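Local coordinates for tRNA (guanine(9)-N1)-methyltransferase (Schizosaccharomyces pombe, PDB 4JWH), which transfers a methyl group from S-adenosyl-L-methionine to N1 of guanosine 9 in cytoplasmic tRNA, at residues Arg105-Cys110 / Glu180-Gln185; Ala236-Asp241 / Asn255-Ile260; Leu261-Glu266 / Phe274-Pro279. One frame throughout, in Å; residues are numbered along the deposited sequence.

Helix 254-267 relates the three interactions. It supplies segments to interactions 2 and 3, whose centres lie only 8 Å apart. Ile260 joins these two, its CG1 lying 3.8 Å from Val277 CB. Interaction 1 sits across the chain's centre, with its centre 19 Å from that of interaction 2 and 23 Å from that of interaction 3. It still reaches the same helix through Ile106 of the sheet, whose CD1 is 3.8 Å from Phe258 CE1 and 3.8 Å from Leu261 CD1. Bound S-adenosyl-L-homocysteine belongs to interaction 2. The side chains of Val107 and Val277 stand about 10 Å and 11 Å from it, so neither interaction 1 nor interaction 3 touches the ligand through these residues.

Interaction 1 of 3, residues Arg105-Cys110 / Glu180-Gln185; sequences RIVLDC and EEFESQ
Arg105 and Val107 of strand 105-109 both pack on the ring of Phe182, just past the end of helix 178-181. Arg105 comes first. Its CG is anti to the carbonyl carbon (chi1 -84°), and the chain bends at chi2 and chi3, which curls the guanidinium back to the ring. NH1 is 4.0 Å from Phe182 CE2. The two planes are 87° apart, but the approach is oblique to both groups. The aliphatic part also touches: Arg105 CG is 4.1 Å from Phe182 CZ. Ile106 points the other way, to helix 254-267. Val107 again faces the ring, and its CG2 lies 3.7 Å from Phe182 CE1. The two side chains come from opposite directions. No hydrogen bond joins the segments, so this is packing.

The ring is held from its own segment as well. Glu181 CG sits 3.7 Å above the Phe182 ring plane, toward the rim, and Gln185 lies at the edge. The backbone turns after the helix, with Gln185 N bonded to Phe182 O at 3.0 Å. Phe145 meets Phe182 edge-to-face, and Ile208 touches it too. With an alanine here in place of Phe182, a gap would probably open beside Val107 CG2, and the Arg105 chain would be likely to lose the ring it packs against.

Strand 105-109 runs between strands 143-147 and 208-212. The contact thus packs the loop after a short helix on one face of the central parallel sheet, as expected of the alpha/beta fold of SPOUT methyltransferases.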
loop_
_atom_site.group_PDB
_atom_site.type_symbol
_atom_site.label_atom_id
_atom_site.label_comp_id
_atom_site.label_asym_id
_atom_site.label_seq_id
_atom_site.Cartn_x
_atom_site.Cartn_y
_atom_site.Cartn_z
ATOM N N ARG A 105 1.195 -6.610 -8.407
ATOM C CA ARG A 105 1.452 -6.912 -7.004
ATOM C C ARG A 105 1.509 -5.588 -6.262
ATOM O O ARG A 105 2.151 -4.656 -6.734
ATOM C CB ARG A 105 2.783 -7.643 -6.798
ATOM C CG ARG A 105 2.718 -9.167 -7.009
ATOM C CD ARG A 105 2.191 -9.548 -8.383
ATOM N NE ARG A 105 2.934 -8.947 -9.493
ATOM C CZ ARG A 105 4.078 -9.422 -9.992
ATOM N NH1 ARG A 105 4.664 -10.494 -9.444
ATOM N NH2 ARG A 105 4.641 -8.808 -11.027
ATOM N N ILE A 106 0.834 -5.504 -5.123
ATOM C CA ILE A 106 1.038 -4.365 -4.207
ATOM C C ILE A 106 1.601 -4.881 -2.901
ATOM O O ILE A 106 1.061 -5.795 -2.314
ATOM C CB ILE A 106 -0.249 -3.509 -3.984
ATOM C CG1 ILE A 106 -0.702 -2.868 -5.318
ATOM C CG2 ILE A 106 -0.023 -2.466 -2.830
ATOM C CD1 ILE A 106 -1.916 -1.892 -5.226
ATOM N N VAL A 107 2.696 -4.287 -2.453
ATOM C CA VAL A 107 3.397 -4.740 -1.248
ATOM C C VAL A 107 3.209 -3.763 -0.087
ATOM O O VAL A 107 3.563 -2.569 -0.197
ATOM C CB VAL A 107 4.916 -4.861 -1.506
ATOM C CG1 VAL A 107 5.660 -5.207 -0.253
ATOM C CG2 VAL A 107 5.223 -5.857 -2.648
ATOM N N LEU A 108 2.711 -4.275 1.041
ATOM C CA LEU A 108 2.831 -3.537 2.285
ATOM C C LEU A 108 4.170 -3.898 2.942
ATOM O O LEU A 108 4.398 -5.067 3.351
ATOM C CB LEU A 108 1.629 -3.788 3.200
ATOM C CG LEU A 108 0.247 -3.700 2.533
ATOM C CD1 LEU A 108 -0.888 -3.967 3.507
ATOM C CD2 LEU A 108 0.036 -2.374 1.750
ATOM N N ASP A 109 5.073 -2.908 2.987
ATOM C CA ASP A 109 6.404 -3.103 3.539
ATOM C C ASP A 109 6.292 -2.945 5.051
ATOM O O ASP A 109 6.233 -1.829 5.568
ATOM C CB ASP A 109 7.400 -2.086 2.961
ATOM C CG ASP A 109 8.769 -2.127 3.642
ATOM O OD1 ASP A 109 9.122 -3.124 4.323
ATOM O OD2 ASP A 109 9.530 -1.165 3.447
ATOM N N CYS A 110 6.257 -4.074 5.750
ATOM C CA CYS A 110 6.021 -4.044 7.181
ATOM C C CYS A 110 7.304 -4.137 7.992
ATOM O O CYS A 110 7.321 -4.771 9.026
ATOM C CB CYS A 110 5.040 -5.156 7.602
ATOM S SG CYS A 110 3.401 -5.087 6.838
ATOM N N GLU A 180 13.858 -9.555 -0.857
ATOM C CA GLU A 180 14.031 -10.999 -0.887
ATOM C C GLU A 180 12.988 -11.645 -1.760
ATOM O O GLU A 180 13.333 -12.402 -2.656
ATOM C CB GLU A 180 14.014 -11.603 0.535
ATOM C CG GLU A 180 15.232 -11.191 1.355
ATOM C CD GLU A 180 15.187 -11.638 2.819
ATOM O OE1 GLU A 180 16.280 -11.960 3.346
ATOM O OE2 GLU A 180 14.110 -11.642 3.460
ATOM N N GLU A 181 11.714 -11.330 -1.506
ATOM C CA GLU A 181 10.614 -11.939 -2.222
ATOM C C GLU A 181 10.613 -11.631 -3.735
ATOM O O GLU A 181 10.237 -12.493 -4.543
ATOM C CB GLU A 181 9.286 -11.573 -1.534
ATOM C CG GLU A 181 8.018 -12.060 -2.204
ATOM C CD GLU A 181 7.764 -13.552 -2.021
ATOM O OE1 GLU A 181 7.107 -14.128 -2.912
ATOM O OE2 GLU A 181 8.208 -14.138 -1.005
ATOM N N PHE A 182 11.049 -10.426 -4.100
ATOM C CA PHE A 182 11.059 -9.968 -5.509
ATOM C C PHE A 182 12.451 -9.622 -6.068
ATOM O O PHE A 182 12.586 -8.742 -6.903
ATOM C CB PHE A 182 10.104 -8.774 -5.693
ATOM C CG PHE A 182 8.668 -9.095 -5.352
ATOM C CD1 PHE A 182 8.119 -8.683 -4.139
ATOM C CD2 PHE A 182 7.896 -9.878 -6.216
ATOM C CE1 PHE A 182 6.787 -9.008 -3.815
ATOM C CE2 PHE A 182 6.562 -10.191 -5.910
ATOM C CZ PHE A 182 6.007 -9.764 -4.714
ATOM N N GLU A 183 13.481 -10.322 -5.597
ATOM C CA GLU A 183 14.872 -10.123 -6.055
ATOM C C GLU A 183 15.028 -10.150 -7.584
ATOM O O GLU A 183 15.663 -9.254 -8.170
ATOM C CB GLU A 183 15.809 -11.152 -5.390
ATOM C CG GLU A 183 17.308 -10.797 -5.486
ATOM C CD GLU A 183 17.944 -11.239 -6.805
ATOM O OE1 GLU A 183 17.482 -12.238 -7.408
ATOM O OE2 GLU A 183 18.911 -10.571 -7.241
ATOM N N SER A 184 14.433 -11.158 -8.217
ATOM C CA SER A 184 14.470 -11.305 -9.672
ATOM C C SER A 184 13.698 -10.197 -10.426
ATOM O O SER A 184 13.969 -9.941 -11.599
ATOM C CB SER A 184 13.935 -12.678 -10.070
ATOM O OG SER A 184 12.511 -12.637 -10.168
ATOM N N GLN A 185 12.764 -9.536 -9.742
ATOM C CA GLN A 185 11.968 -8.474 -10.342
ATOM C C GLN A 185 12.322 -7.121 -9.755
ATOM O O GLN A 185 11.516 -6.198 -9.800
ATOM C CB GLN A 185 10.474 -8.728 -10.111
ATOM C CG GLN A 185 9.992 -10.112 -10.499
ATOM C CD GLN A 185 9.964 -11.078 -9.331
ATOM O OE1 GLN A 185 10.875 -11.110 -8.511
ATOM N NE2 GLN A 185 8.907 -11.867 -9.248
#

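Interaction 2 of 3, residues Ala236-Asp241 / Asn255-Ile260. With SAH (S-adenosyl-L-homocysteine), chain C.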
loop_
_atom_site.group_PDB
_atom_site.type_symbol
_atom_site.label_atom_id
_atom_site.label_comp_id
_atom_site.label_asym_id
_atom_site.label_seq_id
_atom_site.Cartn_x
_atom_site.Cartn_y
_atom_site.Cartn_z
ATOM N N ALA A 236 8.236 7.123 -6.352
ATOM C CA ALA A 236 7.260 7.959 -7.048
ATOM C C ALA A 236 6.227 8.414 -6.038
ATOM O O ALA A 236 5.783 7.611 -5.175
ATOM C CB ALA A 236 6.581 7.176 -8.154
ATOM N N LYS A 237 5.837 9.688 -6.123
ATOM C CA LYS A 237 4.718 10.189 -5.341
ATOM C C LYS A 237 3.442 10.223 -6.160
ATOM O O LYS A 237 3.483 10.323 -7.382
ATOM C CB LYS A 237 5.011 11.583 -4.809
ATOM C CG LYS A 237 5.078 12.636 -5.894
ATOM C CD LYS A 237 5.567 13.922 -5.305
ATOM C CE LYS A 237 6.166 14.841 -6.391
ATOM N NZ LYS A 237 5.762 16.198 -5.948
ATOM N N LEU A 238 2.308 10.152 -5.475
ATOM C CA LEU A 238 1.005 10.243 -6.100
ATOM C C LEU A 238 0.840 11.626 -6.752
ATOM O O LEU A 238 1.363 12.625 -6.220
ATOM C CB LEU A 238 -0.107 10.022 -5.067
ATOM C CG LEU A 238 -0.288 8.579 -4.562
ATOM C CD1 LEU A 238 -1.344 8.526 -3.487
ATOM C CD2 LEU A 238 -0.663 7.664 -5.714
ATOM N N PRO A 239 0.129 11.687 -7.896
ATOM C CA PRO A 239 -0.033 12.984 -8.589
ATOM C C PRO A 239 -1.095 13.858 -7.903
ATOM O O PRO A 239 -2.070 14.300 -8.518
ATOM C CB PRO A 239 -0.444 12.577 -10.005
ATOM C CG PRO A 239 -1.145 11.246 -9.836
ATOM C CD PRO A 239 -0.527 10.578 -8.620
ATOM N N ILE A 240 -0.891 14.083 -6.619
ATOM C CA ILE A 240 -1.891 14.717 -5.770
ATOM C C ILE A 240 -2.025 16.192 -6.140
ATOM O O ILE A 240 -3.126 16.655 -6.450
ATOM C CB ILE A 240 -1.549 14.529 -4.280
ATOM C CG1 ILE A 240 -2.003 13.157 -3.811
ATOM C CG2 ILE A 240 -2.215 15.582 -3.438
ATOM C CD1 ILE A 240 -1.817 12.927 -2.338
ATOM N N ASP A 241 -0.911 16.915 -6.124
ATOM C CA ASP A 241 -0.897 18.281 -6.636
ATOM C C ASP A 241 -1.385 18.196 -8.085
ATOM O O ASP A 241 -1.079 17.220 -8.776
ATOM C CB ASP A 241 0.519 18.867 -6.561
ATOM N N ASN A 255 -3.956 2.776 4.017
ATOM C CA ASN A 255 -5.176 2.341 3.328
ATOM C C ASN A 255 -5.679 3.377 2.337
ATOM O O ASN A 255 -6.266 3.014 1.338
ATOM C CB ASN A 255 -6.322 1.962 4.289
ATOM C CG ASN A 255 -6.842 3.158 5.061
ATOM O OD1 ASN A 255 -6.176 3.626 5.965
ATOM N ND2 ASN A 255 -7.988 3.715 4.638
ATOM N N GLN A 256 -5.481 4.656 2.608
ATOM C CA GLN A 256 -5.899 5.680 1.628
ATOM C C GLN A 256 -5.127 5.523 0.313
ATOM O O GLN A 256 -5.687 5.615 -0.786
ATOM C CB GLN A 256 -5.733 7.097 2.187
ATOM C CG GLN A 256 -6.847 7.493 3.168
ATOM C CD GLN A 256 -6.597 8.843 3.815
ATOM O OE1 GLN A 256 -5.451 9.204 4.086
ATOM N NE2 GLN A 256 -7.676 9.600 4.067
ATOM N N VAL A 257 -3.836 5.270 0.428
ATOM C CA VAL A 257 -2.989 5.129 -0.757
ATOM C C VAL A 257 -3.411 3.869 -1.494
ATOM O O VAL A 257 -3.629 3.886 -2.692
ATOM C CB VAL A 257 -1.498 5.026 -0.332
ATOM C CG1 VAL A 257 -0.630 4.576 -1.509
ATOM C CG2 VAL A 257 -1.035 6.390 0.185
ATOM N N PHE A 258 -3.566 2.772 -0.761
ATOM C CA PHE A 258 -4.038 1.525 -1.392
ATOM C C PHE A 258 -5.349 1.728 -2.146
ATOM O O PHE A 258 -5.487 1.325 -3.313
ATOM C CB PHE A 258 -4.207 0.371 -0.398
ATOM C CG PHE A 258 -4.644 -0.894 -1.067
ATOM C CD1 PHE A 258 -3.702 -1.764 -1.590
ATOM C CD2 PHE A 258 -5.993 -1.160 -1.271
ATOM C CE1 PHE A 258 -4.101 -2.936 -2.283
ATOM C CE2 PHE A 258 -6.401 -2.301 -1.975
ATOM C CZ PHE A 258 -5.434 -3.183 -2.478
ATOM N N GLU A 259 -6.331 2.319 -1.460
ATOM C CA GLU A 259 -7.640 2.571 -2.036
ATOM C C GLU A 259 -7.548 3.436 -3.297
ATOM O O GLU A 259 -8.265 3.208 -4.302
ATOM C CB GLU A 259 -8.553 3.231 -0.987
ATOM C CG GLU A 259 -8.964 2.309 0.173
ATOM C CD GLU A 259 -9.485 3.113 1.371
ATOM O OE1 GLU A 259 -9.697 2.527 2.438
ATOM O OE2 GLU A 259 -9.634 4.364 1.247
ATOM N N ILE A 260 -6.679 4.449 -3.256
ATOM C CA ILE A 260 -6.503 5.301 -4.430
ATOM C C ILE A 260 -5.931 4.504 -5.620
ATOM O O ILE A 260 -6.426 4.624 -6.737
ATOM C CB ILE A 260 -5.643 6.536 -4.095
ATOM C CG1 ILE A 260 -6.465 7.561 -3.265
ATOM C CG2 ILE A 260 -4.982 7.160 -5.370
ATOM C CD1 ILE A 260 -5.497 8.468 -2.495
HETATM N N SAH C . 7.209 9.238 6.865
HETATM C CA SAH C . 6.656 8.007 6.320
HETATM C CB SAH C . 5.117 8.109 6.497
HETATM C CG SAH C . 4.400 7.578 5.327
HETATM S SD SAH C . 2.668 7.369 5.194
HETATM C C SAH C . 7.313 7.774 4.967
HETATM O O SAH C . 6.817 7.257 4.012
HETATM O OXT SAH C . 8.462 8.068 4.824
HETATM C "C5'" SAH C . 2.563 5.678 4.766
HETATM C "C4'" SAH C . 2.820 5.286 3.315
HETATM O "O4'" SAH C . 1.841 5.755 2.440
HETATM C "C3'" SAH C . 4.155 5.721 2.697
HETATM O "O3'" SAH C . 5.217 4.889 3.061
HETATM C "C2'" SAH C . 3.884 5.719 1.233
HETATM O "O2'" SAH C . 4.100 4.430 0.756
HETATM C "C1'" SAH C . 2.424 6.089 1.215
HETATM N N9 SAH C . 2.183 7.496 0.851
HETATM C C8 SAH C . 1.612 8.401 1.595
HETATM N N7 SAH C . 1.468 9.542 0.975
HETATM C C5 SAH C . 1.927 9.367 -0.226
HETATM C C6 SAH C . 2.086 10.175 -1.435
HETATM N N6 SAH C . 1.707 11.427 -1.449
HETATM N N1 SAH C . 2.622 9.611 -2.490
HETATM C C2 SAH C . 3.006 8.347 -2.481
HETATM N N3 SAH C . 2.912 7.565 -1.436
HETATM C C4 SAH C . 2.385 8.002 -0.299
#
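The adenine end of the cofactor pocket is where Leu238, in the loop after strand 234-236, meets Val257 and Ile260 of helix 254-267. Leu238 CD1 touches both: it is 4.3 Å from Val257 CG2 and 4.3 Å from Ile260 CD1. The contact is buried and purely apolar.

The adenine of S-adenosyl-L-homocysteine lies against this patch. With Val257 CG1 anti to the backbone N (chi1 168°), CG2 is the methyl over the ring face, 3.5 Å from N9 of the ligand. Leu238 CG comes over the same face, 3.7 Å from N1 of the ligand. Ile240 CD1 adds to that side, 3.9 Å from the exocyclic N6. Leu238 also binds through its backbone: its N donates to N1 of the ligand at 3.0 Å, and the bond is nearly straight (173°). One residue therefore supplies both a polar grip and an apolar cover.

Pro239 is the centre of an inverse gamma turn, closed by a weak bond from Ile240 N to Leu238 O. The turn brings Ile240 back to the adenine. Backbone groups of Leu192, Gly212 and Lys250 also hydrogen-bond the ligand. A ligand held among loops of the C-terminal trefoil knot is the hallmark of SPOUT methyltransferases.

Interaction 3 of 3, residues Leu261-Glu266 / Phe274-Pro279; sequences LSLWLE and FMEVIP
Leu263, Glu276 and Val277 meet with no ring between them; the flat groups of the two helices turn to other partners. The indole of Trp264 stacks on Trp270. The Phe274 ring meets Tyr243 with planes about 65° apart, and it also touches Ile260.

The contact itself rests on one methyl. Leu263 CD1 is 3.7 Å from Val277 CG2 and 3.9 Å from Glu276 CB. Leu263 and Val277 cross at a slant, while Leu263 and Glu276 cross at about a right angle. Glu276 CG also approaches, 4.0 Å from Leu263 CD1. The Glu276 chain then bends (chi2 63°) and carries its carboxylate away from the leucine. Only its aliphatic part is used here. No hydrogen bond crosses between the segments. Glu266, one turn after Leu263, forms a salt bridge with Arg93.

The two helices, 254-267 and 270-277, are joined by a short turn and pack as a pair. Val277 lies at the end of the second and also touches Glu259 and Ile260 of the first. Leu261, on another side of helix 254-267, packs on Ile106 of strand 105-109, so this helix lies between helix 270-277 and the central sheet.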
loop_
_atom_site.group_PDB
_atom_site.type_symbol
_atom_site.label_atom_id
_atom_site.label_comp_id
_atom_site.label_asym_id
_atom_site.label_seq_id
_atom_site.Cartn_x
_atom_site.Cartn_y
_atom_site.Cartn_z
ATOM N N LEU A 261 -4.905 3.691 -5.374
ATOM C CA LEU A 261 -4.315 2.849 -6.433
ATOM C C LEU A 261 -5.371 1.954 -7.046
ATOM O O LEU A 261 -5.485 1.872 -8.263
ATOM C CB LEU A 261 -3.166 1.999 -5.898
ATOM C CG LEU A 261 -2.013 2.785 -5.247
ATOM C CD1 LEU A 261 -1.001 1.768 -4.673
ATOM C CD2 LEU A 261 -1.347 3.681 -6.305
ATOM N N SER A 262 -6.148 1.303 -6.198
ATOM C CA SER A 262 -7.148 0.346 -6.616
ATOM C C SER A 262 -8.232 1.028 -7.453
ATOM O O SER A 262 -8.673 0.503 -8.495
ATOM C CB SER A 262 -7.729 -0.326 -5.360
ATOM O OG SER A 262 -8.678 -1.329 -5.685
ATOM N N LEU A 263 -8.620 2.232 -7.038
ATOM C CA LEU A 263 -9.609 2.987 -7.795
ATOM C C LEU A 263 -9.072 3.497 -9.132
ATOM O O LEU A 263 -9.813 3.630 -10.120
ATOM C CB LEU A 263 -10.208 4.107 -6.951
ATOM C CG LEU A 263 -11.195 3.572 -5.884
ATOM C CD1 LEU A 263 -11.701 4.691 -4.946
ATOM C CD2 LEU A 263 -12.356 2.851 -6.485
ATOM N N TRP A 264 -7.776 3.769 -9.187
ATOM C CA TRP A 264 -7.184 4.141 -10.449
ATOM C C TRP A 264 -7.297 2.977 -11.436
ATOM O O TRP A 264 -7.610 3.192 -12.604
ATOM C CB TRP A 264 -5.726 4.597 -10.323
ATOM C CG TRP A 264 -5.264 5.183 -11.647
ATOM C CD1 TRP A 264 -5.409 6.467 -12.066
ATOM C CD2 TRP A 264 -4.623 4.473 -12.728
ATOM N NE1 TRP A 264 -4.899 6.615 -13.350
ATOM C CE2 TRP A 264 -4.402 5.406 -13.771
ATOM C CE3 TRP A 264 -4.219 3.141 -12.909
ATOM C CZ2 TRP A 264 -3.797 5.048 -14.992
ATOM C CZ3 TRP A 264 -3.621 2.781 -14.112
ATOM C CH2 TRP A 264 -3.409 3.733 -15.140
ATOM N N LEU A 265 -7.031 1.755 -10.985
ATOM C CA LEU A 265 -7.231 0.592 -11.860
ATOM C C LEU A 265 -8.631 0.599 -12.482
ATOM O O LEU A 265 -8.787 0.396 -13.692
ATOM C CB LEU A 265 -6.958 -0.712 -11.117
ATOM C CG LEU A 265 -5.514 -0.825 -10.641
ATOM C CD1 LEU A 265 -5.316 -2.063 -9.793
ATOM C CD2 LEU A 265 -4.523 -0.786 -11.833
ATOM N N GLU A 266 -9.644 0.855 -11.655
ATOM C CA GLU A 266 -11.018 0.920 -12.133
ATOM C C GLU A 266 -11.282 2.094 -13.082
ATOM O O GLU A 266 -11.792 1.905 -14.189
ATOM C CB GLU A 266 -11.977 0.998 -10.947
ATOM C CG GLU A 266 -13.408 1.211 -11.404
ATOM C CD GLU A 266 -14.465 0.852 -10.365
ATOM O OE1 GLU A 266 -14.149 0.197 -9.348
ATOM O OE2 GLU A 266 -15.631 1.222 -10.610
ATOM N N PHE A 274 -9.081 10.318 -6.199
ATOM C CA PHE A 274 -8.933 11.292 -5.124
ATOM C C PHE A 274 -10.312 11.765 -4.608
ATOM O O PHE A 274 -10.536 11.835 -3.412
ATOM C CB PHE A 274 -8.112 12.519 -5.579
ATOM C CG PHE A 274 -6.715 12.201 -6.012
ATOM C CD1 PHE A 274 -5.967 11.236 -5.368
ATOM C CD2 PHE A 274 -6.120 12.919 -7.060
ATOM C CE1 PHE A 274 -4.658 10.972 -5.761
ATOM C CE2 PHE A 274 -4.812 12.659 -7.452
ATOM C CZ PHE A 274 -4.084 11.677 -6.797
ATOM N N MET A 275 -11.226 12.077 -5.521
ATOM C CA MET A 275 -12.557 12.583 -5.144
ATOM C C MET A 275 -13.318 11.597 -4.269
ATOM O O MET A 275 -14.048 11.981 -3.343
ATOM C CB MET A 275 -13.352 13.012 -6.376
ATOM C CG MET A 275 -12.767 14.274 -7.026
ATOM S SD MET A 275 -13.656 14.828 -8.494
ATOM C CE MET A 275 -14.956 15.815 -7.729
ATOM N N GLU A 276 -13.083 10.318 -4.518
ATOM C CA GLU A 276 -13.732 9.268 -3.765
ATOM C C GLU A 276 -13.063 9.024 -2.408
ATOM O O GLU A 276 -13.731 8.806 -1.410
ATOM C CB GLU A 276 -13.769 7.984 -4.609
ATOM C CG GLU A 276 -14.867 7.015 -4.224
ATOM C CD GLU A 276 -16.266 7.591 -4.417
ATOM O OE1 GLU A 276 -16.590 8.080 -5.535
ATOM O OE2 GLU A 276 -17.043 7.551 -3.431
ATOM N N VAL A 277 -11.740 9.081 -2.358
ATOM C CA VAL A 277 -11.055 8.693 -1.128
ATOM C C VAL A 277 -10.802 9.902 -0.242
ATOM O O VAL A 277 -10.872 9.815 0.970
ATOM C CB VAL A 277 -9.752 7.936 -1.446
ATOM C CG1 VAL A 277 -8.938 7.683 -0.214
ATOM C CG2 VAL A 277 -10.084 6.631 -2.181
ATOM N N ILE A 278 -10.506 11.032 -0.848
ATOM C CA ILE A 278 -10.211 12.234 -0.075
ATOM C C ILE A 278 -11.042 13.426 -0.640
ATOM O O ILE A 278 -10.486 14.403 -1.137
ATOM C CB ILE A 278 -8.649 12.494 -0.027
ATOM C CG1 ILE A 278 -8.044 12.512 -1.446
ATOM C CG2 ILE A 278 -7.939 11.407 0.804
ATOM C CD1 ILE A 278 -6.693 13.169 -1.560
ATOM N N PRO A 279 -12.386 13.325 -0.614
ATOM C CA PRO A 279 -13.127 14.441 -1.227
ATOM C C PRO A 279 -12.827 15.760 -0.507
ATOM O O PRO A 279 -12.650 15.764 0.700
ATOM C CB PRO A 279 -14.596 14.060 -1.038
ATOM C CG PRO A 279 -14.623 12.987 -0.021
ATOM C CD PRO A 279 -13.276 12.320 -0.002
#